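Local coordinates for protein TAF6 (Antonospora locustae, PDB 4ATG) that probably pairs with TAF9 within the general transcription factor TFIID, through a C-terminal domain built of HEAT repeats, at residues S22-K25 and D26-I29; A28-C31 and L32-S36. One frame throughout, in Å; residues are numbered along the deposited sequence.

Contact 1 of 2, residues S22-K25 and D26-I29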
ATOM      1  N   SER A  22       6.337  -1.548 -19.559  1.00 24.42           N
ATOM      2  CA  SER A  22       6.091  -1.755 -20.990  1.00 23.90           C
ATOM      3  C   SER A  22       4.633  -1.441 -21.272  1.00 27.90           C
ATOM      4  O   SER A  22       3.847  -1.293 -20.342  1.00 26.30           O
ATOM      5  CB  SER A  22       6.367  -3.216 -21.365  1.00 24.15           C
ATOM      6  OG  SER A  22       5.319  -4.054 -20.892  1.00 25.78           O
ATOM      7  N   ASP A  23       4.252  -1.465 -22.552  1.00 26.67           N
ATOM      8  CA  ASP A  23       2.863  -1.274 -22.999  1.00 27.48           C
ATOM      9  C   ASP A  23       1.983  -2.477 -22.614  1.00 29.28           C
ATOM     10  O   ASP A  23       0.777  -2.433 -22.833  1.00 30.71           O
ATOM     11  CB  ASP A  23       2.856  -1.103 -24.528  1.00 31.03           C
ATOM     12  CG  ASP A  23       3.525  -2.292 -25.202  1.00 48.74           C
ATOM     13  OD1 ASP A  23       4.767  -2.424 -25.075  1.00 51.26           O
ATOM     14  OD2 ASP A  23       2.797  -3.173 -25.706  1.00 55.77           O
ATOM     15  N   MET A  24       2.581  -3.557 -22.072  1.00 23.16           N
ATOM     16  CA  MET A  24       1.865  -4.777 -21.666  1.00 20.34           C
ATOM     17  C   MET A  24       1.584  -4.850 -20.150  1.00 22.87           C
ATOM     18  O   MET A  24       1.155  -5.899 -19.663  1.00 21.20           O
ATOM     19  CB  MET A  24       2.665  -6.023 -22.101  1.00 22.76           C
ATOM     20  CG  MET A  24       2.914  -6.076 -23.602  1.00 27.39           C
ATOM     21  SD  MET A  24       3.806  -7.571 -24.094  1.00 32.37           S
ATOM     22  CE  MET A  24       5.437  -7.215 -23.485  1.00 29.27           C
ATOM     23  N   LYS A  25       1.825  -3.753 -19.403  1.00 19.05           N
ATOM     24  CA  LYS A  25       1.614  -3.737 -17.947  1.00 17.12           C
ATOM     25  C   LYS A  25       0.205  -4.141 -17.546  1.00 19.07           C
ATOM     26  O   LYS A  25       0.040  -4.768 -16.512  1.00 18.47           O
ATOM     27  CB  LYS A  25       2.013  -2.373 -17.334  1.00 18.67           C
ATOM     28  CG  LYS A  25       1.231  -1.193 -17.889  1.00 25.92           C
ATOM     29  CD  LYS A  25       1.482   0.090 -17.123  1.00 37.76           C
ATOM     30  CE  LYS A  25       0.849   1.283 -17.809  1.00 46.98           C
ATOM     31  NZ  LYS A  25      -0.619   1.119 -17.978  1.00 61.18           N
ATOM     32  N   ASP A  26      -0.818  -3.780 -18.349  1.00 17.55           N
ATOM     33  CA  ASP A  26      -2.202  -4.139 -18.023  1.00 17.06           C
ATOM     34  C   ASP A  26      -2.469  -5.662 -18.159  1.00 20.75           C
ATOM     35  O   ASP A  26      -3.272  -6.228 -17.409  1.00 18.46           O
ATOM     36  CB  ASP A  26      -3.172  -3.297 -18.843  1.00 19.89           C
ATOM     37  CG  ASP A  26      -3.220  -1.836 -18.408  1.00 31.38           C
ATOM     38  OD1 ASP A  26      -3.109  -1.567 -17.189  1.00 32.34           O
ATOM     39  OD2 ASP A  26      -3.375  -0.970 -19.274  1.00 37.04           O
ATOM     40  N   ILE A  27      -1.787  -6.315 -19.112  1.00 18.71           N
ATOM     41  CA  ILE A  27      -1.861  -7.778 -19.293  1.00 18.94           C
ATOM     42  C   ILE A  27      -1.240  -8.446 -18.072  1.00 19.96           C
ATOM     43  O   ILE A  27      -1.840  -9.380 -17.520  1.00 19.04           O
ATOM     44  CB  ILE A  27      -1.159  -8.222 -20.619  1.00 22.79           C
ATOM     45  CG1 ILE A  27      -1.832  -7.553 -21.829  1.00 24.18           C
ATOM     46  CG2 ILE A  27      -1.213  -9.756 -20.758  1.00 23.15           C
ATOM     47  CD1 ILE A  27      -1.020  -7.631 -23.147  1.00 26.11           C
ATOM     48  N   ALA A  28      -0.063  -7.960 -17.616  1.00 16.57           N
ATOM     49  CA  ALA A  28       0.590  -8.514 -16.413  1.00 16.37           C
ATOM     50  C   ALA A  28      -0.323  -8.405 -15.177  1.00 18.56           C
ATOM     51  O   ALA A  28      -0.431  -9.354 -14.398  1.00 16.74           O
ATOM     52  CB  ALA A  28       1.911  -7.781 -16.150  1.00 18.22           C
ATOM     53  N   ILE A  29      -1.001  -7.260 -15.008  1.00 14.77           N
ATOM     54  CA  ILE A  29      -1.935  -7.045 -13.879  1.00 13.30           C
ATOM     55  C   ILE A  29      -3.066  -8.068 -13.988  1.00 16.90           C
ATOM     56  O   ILE A  29      -3.411  -8.714 -12.992  1.00 15.79           O
ATOM     57  CB  ILE A  29      -2.450  -5.571 -13.874  1.00 15.39           C
ATOM     58  CG1 ILE A  29      -1.299  -4.593 -13.516  1.00 15.76           C
ATOM     59  CG2 ILE A  29      -3.636  -5.384 -12.917  1.00 15.10           C
ATOM     60  CD1 ILE A  29      -1.605  -3.100 -13.849  1.00 20.19           C
TER
HETATM   61  O   HOH W   1      -1.416  -4.027 -21.685  1.00 39.90           O
HETATM   62  O   HOH W   2      -0.764  -1.848 -20.799  1.00 46.27           O
HETATM   63  O   HOH W   3      -2.359   0.688 -16.100  1.00 53.30           O
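The carbonyl oxygen of Met24 is gripped by two amides of the first helical turn. Ala28 N makes the sounder bond, 3.1 Å to Met24 O, with an N-H...O angle of 164° and an approach nearly in line with the C=O bond. Ile27 N reaches the same Met24 O weakly, its hydrogen pointing well off the acceptor (123°). The regular ladder continues with Ile29 N donating to Lys25 O at 3.1 Å. Met24 is therefore the N-cap, yet here a water and not its side chain takes up the amide of Asp26: water 2 accepts from Asp26 N at 3.1 Å while donating to the carbonyl of Asp23. An ST turn precedes the helix, Ser22 OG accepting from Met24 N at 3.0 Å, and Ser22 OG is also tied to Met19 O of the preceding helix.

Lys25 and Asp26 run side by side, and Lys25 also touches Thr65 of helix 60-75. Lys25 carries CG between its own N and carbonyl carbon (chi1 60°), and a bend at chi4 turns the ammonium group to the Asp26 carboxylate. The direct salt bridge is long, 3.7 Å from Lys25 NZ to Asp26 OD2. Water 3 closes the gap by accepting from Lys25 NZ and donating to Asp26 OD1, 2.6 Å from the latter. Apolar contact is slight, Ile27 CD1 standing 4.2 Å from Met24 CB.

Ordered water thus does much of the polar work at this helix start, while the negative charge of Asp26, close to the amino end, probably suits the helix dipole.

Contact 2 of 2, residues A28-C31 and L32-S36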
ATOM      1  N   ALA A  28      -0.063  -7.960 -17.616  1.00 16.57           N
ATOM      2  CA  ALA A  28       0.590  -8.514 -16.413  1.00 16.37           C
ATOM      3  C   ALA A  28      -0.323  -8.405 -15.177  1.00 18.56           C
ATOM      4  O   ALA A  28      -0.431  -9.354 -14.398  1.00 16.74           O
ATOM      5  CB  ALA A  28       1.911  -7.781 -16.150  1.00 18.22           C
ATOM      6  N   ILE A  29      -1.001  -7.260 -15.008  1.00 14.77           N
ATOM      7  CA  ILE A  29      -1.935  -7.045 -13.879  1.00 13.30           C
ATOM      8  C   ILE A  29      -3.066  -8.068 -13.988  1.00 16.90           C
ATOM      9  O   ILE A  29      -3.411  -8.714 -12.992  1.00 15.79           O
ATOM     10  CB  ILE A  29      -2.450  -5.571 -13.874  1.00 15.39           C
ATOM     11  CG1 ILE A  29      -1.299  -4.593 -13.516  1.00 15.76           C
ATOM     12  CG2 ILE A  29      -3.636  -5.384 -12.917  1.00 15.10           C
ATOM     13  CD1 ILE A  29      -1.605  -3.100 -13.849  1.00 20.19           C
ATOM     14  N   GLU A  30      -3.626  -8.244 -15.202  1.00 15.10           N
ATOM     15  CA  GLU A  30      -4.695  -9.250 -15.397  1.00 15.31           C
ATOM     16  C   GLU A  30      -4.173 -10.659 -15.089  1.00 18.73           C
ATOM     17  O   GLU A  30      -4.880 -11.431 -14.430  1.00 16.35           O
ATOM     18  CB  GLU A  30      -5.267  -9.209 -16.832  1.00 16.94           C
ATOM     19  CG  GLU A  30      -6.390 -10.219 -17.085  1.00 28.18           C
ATOM     20  CD  GLU A  30      -7.761  -9.958 -16.478  1.00 54.36           C
ATOM     21  OE1 GLU A  30      -7.893  -9.038 -15.636  1.00 48.86           O
ATOM     22  OE2 GLU A  30      -8.708 -10.695 -16.840  1.00 51.29           O
ATOM     23  N   CYS A  31      -2.971 -11.030 -15.617  1.00 17.04           N
ATOM     24  CA  CYS A  31      -2.395 -12.366 -15.379  1.00 17.14           C
ATOM     25  C   CYS A  31      -2.301 -12.689 -13.903  1.00 18.09           C
ATOM     26  O   CYS A  31      -2.582 -13.819 -13.530  1.00 16.05           O
ATOM     27  CB  CYS A  31      -1.028 -12.522 -16.039  1.00 19.35           C
ATOM     28  SG  CYS A  31      -1.088 -12.585 -17.847  1.00 24.89           S
ATOM     29  N   LEU A  32      -1.822 -11.741 -13.080  1.00 14.51           N
ATOM     30  CA  LEU A  32      -1.636 -12.008 -11.649  1.00 13.54           C
ATOM     31  C   LEU A  32      -2.945 -12.112 -10.873  1.00 15.63           C
ATOM     32  O   LEU A  32      -2.951 -12.682  -9.789  1.00 16.07           O
ATOM     33  CB  LEU A  32      -0.638 -11.043 -10.986  1.00 13.10           C
ATOM     34  CG  LEU A  32       0.833 -11.119 -11.476  1.00 18.90           C
ATOM     35  CD1 LEU A  32       1.767 -10.544 -10.438  1.00 17.92           C
ATOM     36  CD2 LEU A  32       1.239 -12.525 -11.867  1.00 20.69           C
ATOM     37  N   GLU A  33      -4.046 -11.626 -11.442  1.00 12.64           N
ATOM     38  CA  GLU A  33      -5.360 -11.786 -10.816  1.00 11.97           C
ATOM     39  C   GLU A  33      -6.035 -13.071 -11.288  1.00 16.59           C
ATOM     40  O   GLU A  33      -6.834 -13.638 -10.554  1.00 17.16           O
ATOM     41  CB  GLU A  33      -6.294 -10.627 -11.188  1.00 13.32           C
ATOM     42  CG  GLU A  33      -7.510 -10.636 -10.273  1.00 17.50           C
ATOM     43  CD  GLU A  33      -8.640  -9.685 -10.575  1.00 34.75           C
ATOM     44  OE1 GLU A  33      -8.375  -8.613 -11.156  1.00 32.22           O
ATOM     45  OE2 GLU A  33      -9.789  -9.995 -10.184  1.00 34.14           O
ATOM     46  N   LYS A  34      -5.760 -13.512 -12.529  1.00 14.46           N
ATOM     47  CA  LYS A  34      -6.537 -14.624 -13.083  1.00 15.10           C
ATOM     48  C   LYS A  34      -5.855 -15.973 -13.192  1.00 17.79           C
ATOM     49  O   LYS A  34      -6.547 -16.997 -13.221  1.00 17.73           O
ATOM     50  CB  LYS A  34      -7.139 -14.228 -14.457  1.00 18.02           C
ATOM     51  CG  LYS A  34      -8.102 -13.030 -14.416  1.00 24.65           C
ATOM     52  CD  LYS A  34      -9.388 -13.346 -13.666  1.00 34.45           C
ATOM     53  CE  LYS A  34     -10.284 -12.144 -13.536  1.00 48.78           C
ATOM     54  NZ  LYS A  34     -11.572 -12.517 -12.898  1.00 60.33           N
ATOM     55  N   GLU A  35      -4.544 -15.989 -13.354  1.00 15.55           N
ATOM     56  CA  GLU A  35      -3.823 -17.245 -13.611  1.00 16.44           C
ATOM     57  C   GLU A  35      -3.751 -18.188 -12.444  1.00 19.35           C
ATOM     58  O   GLU A  35      -3.516 -17.750 -11.310  1.00 17.21           O
ATOM     59  CB  GLU A  35      -2.405 -16.948 -14.152  1.00 18.76           C
ATOM     60  CG  GLU A  35      -1.739 -18.077 -14.919  1.00 29.27           C
ATOM     61  CD  GLU A  35      -2.395 -18.516 -16.224  1.00 37.08           C
ATOM     62  OE1 GLU A  35      -2.683 -17.652 -17.078  1.00 40.65           O
ATOM     63  OE2 GLU A  35      -2.575 -19.735 -16.409  1.00 39.91           O
ATOM     64  N   SER A  36      -3.898 -19.496 -12.716  1.00 16.72           N
ATOM     65  CA  SER A  36      -3.762 -20.517 -11.671  1.00 16.98           C
ATOM     66  C   SER A  36      -2.318 -21.003 -11.669  1.00 20.21           C
ATOM     67  O   SER A  36      -1.575 -20.735 -12.618  1.00 20.35           O
ATOM     68  CB  SER A  36      -4.712 -21.685 -11.929  1.00 21.53           C
ATOM     69  OG  SER A  36      -4.341 -22.347 -13.128  1.00 22.30           O
TER
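The Glu30 carboxylate has the aliphatic part of Lys34 over one face: Lys34 CG stands 3.4 Å from Glu30 OE2, and its direction from Glu30 CD lies close to the normal of the carboxylate plane. Lys34 CE sits above the same face, 3.9 Å from Glu30 OE2. The two side chains cross at a slant, and the ammonium group goes past the acid, leaving Lys34 NZ 5.2 Å from Glu30 OE2, too far for a salt bridge. Near the other oxygen comes a second acid, Glu33, whose OE1 is 4.5 Å from Glu30 OE1, a like-charge approach that the neighbouring lysine probably eases. The geometry follows from the torsions: Glu30 has CG opposite its backbone N (chi1 -179°), and the bend at chi2 (73°) turns the carboxylate so that one face meets Lys34, one turn further on.

Beneath these chains the backbone ladder becomes branched. Leu32 N binds Ala28 O in the ordinary way, but Glu30 O accepts Lys34 N at 3.0 Å and also, weakly, Glu33 N. Cys31 O is shared likewise, with Glu35 N the sound donor at 2.9 Å (N-H...O 160°) and Lys34 N the weak one. Glu35 then leaves helical backbone angles for an extended conformation. Asn76 ND2 donates to both Leu32 O and Glu35 O, pinning this exit to the chain just past helix 60-75. Leu32 packs on Leu69 of that helix, whereas Cys31 touches Tyr12 and Ile16 of helix 7-20.

The last sound helical bond, Glu35 N to Cys31 O, followed by the turn of Glu35 out of helical angles, marks the carboxyl end of a short helix packed between helices 7-20 and 60-75 in a HEAT-repeat domain.

In the fold
Contact 1 forms the amino end of helix 25-34 and contact 2 its carboxyl end. Their centres lie about 10 Å apart, and Ala28 and Ile29 belong to both, so the bonding ladder runs without a break from one to the other. Each is peripheral, with centres about 20 Å (contact 1) and 19 Å (contact 2) from that of the chain. The same two neighbours serve both: Met19 of helix 7-20 meets Ala28, and Ala68 and Leu69 of helix 60-75 meet Ile29, with Ser72 OG bonded to Ile29 O. Ordered water supplements the polar links at the start, whereas at the exit Asn76 supplies a side-chain donor.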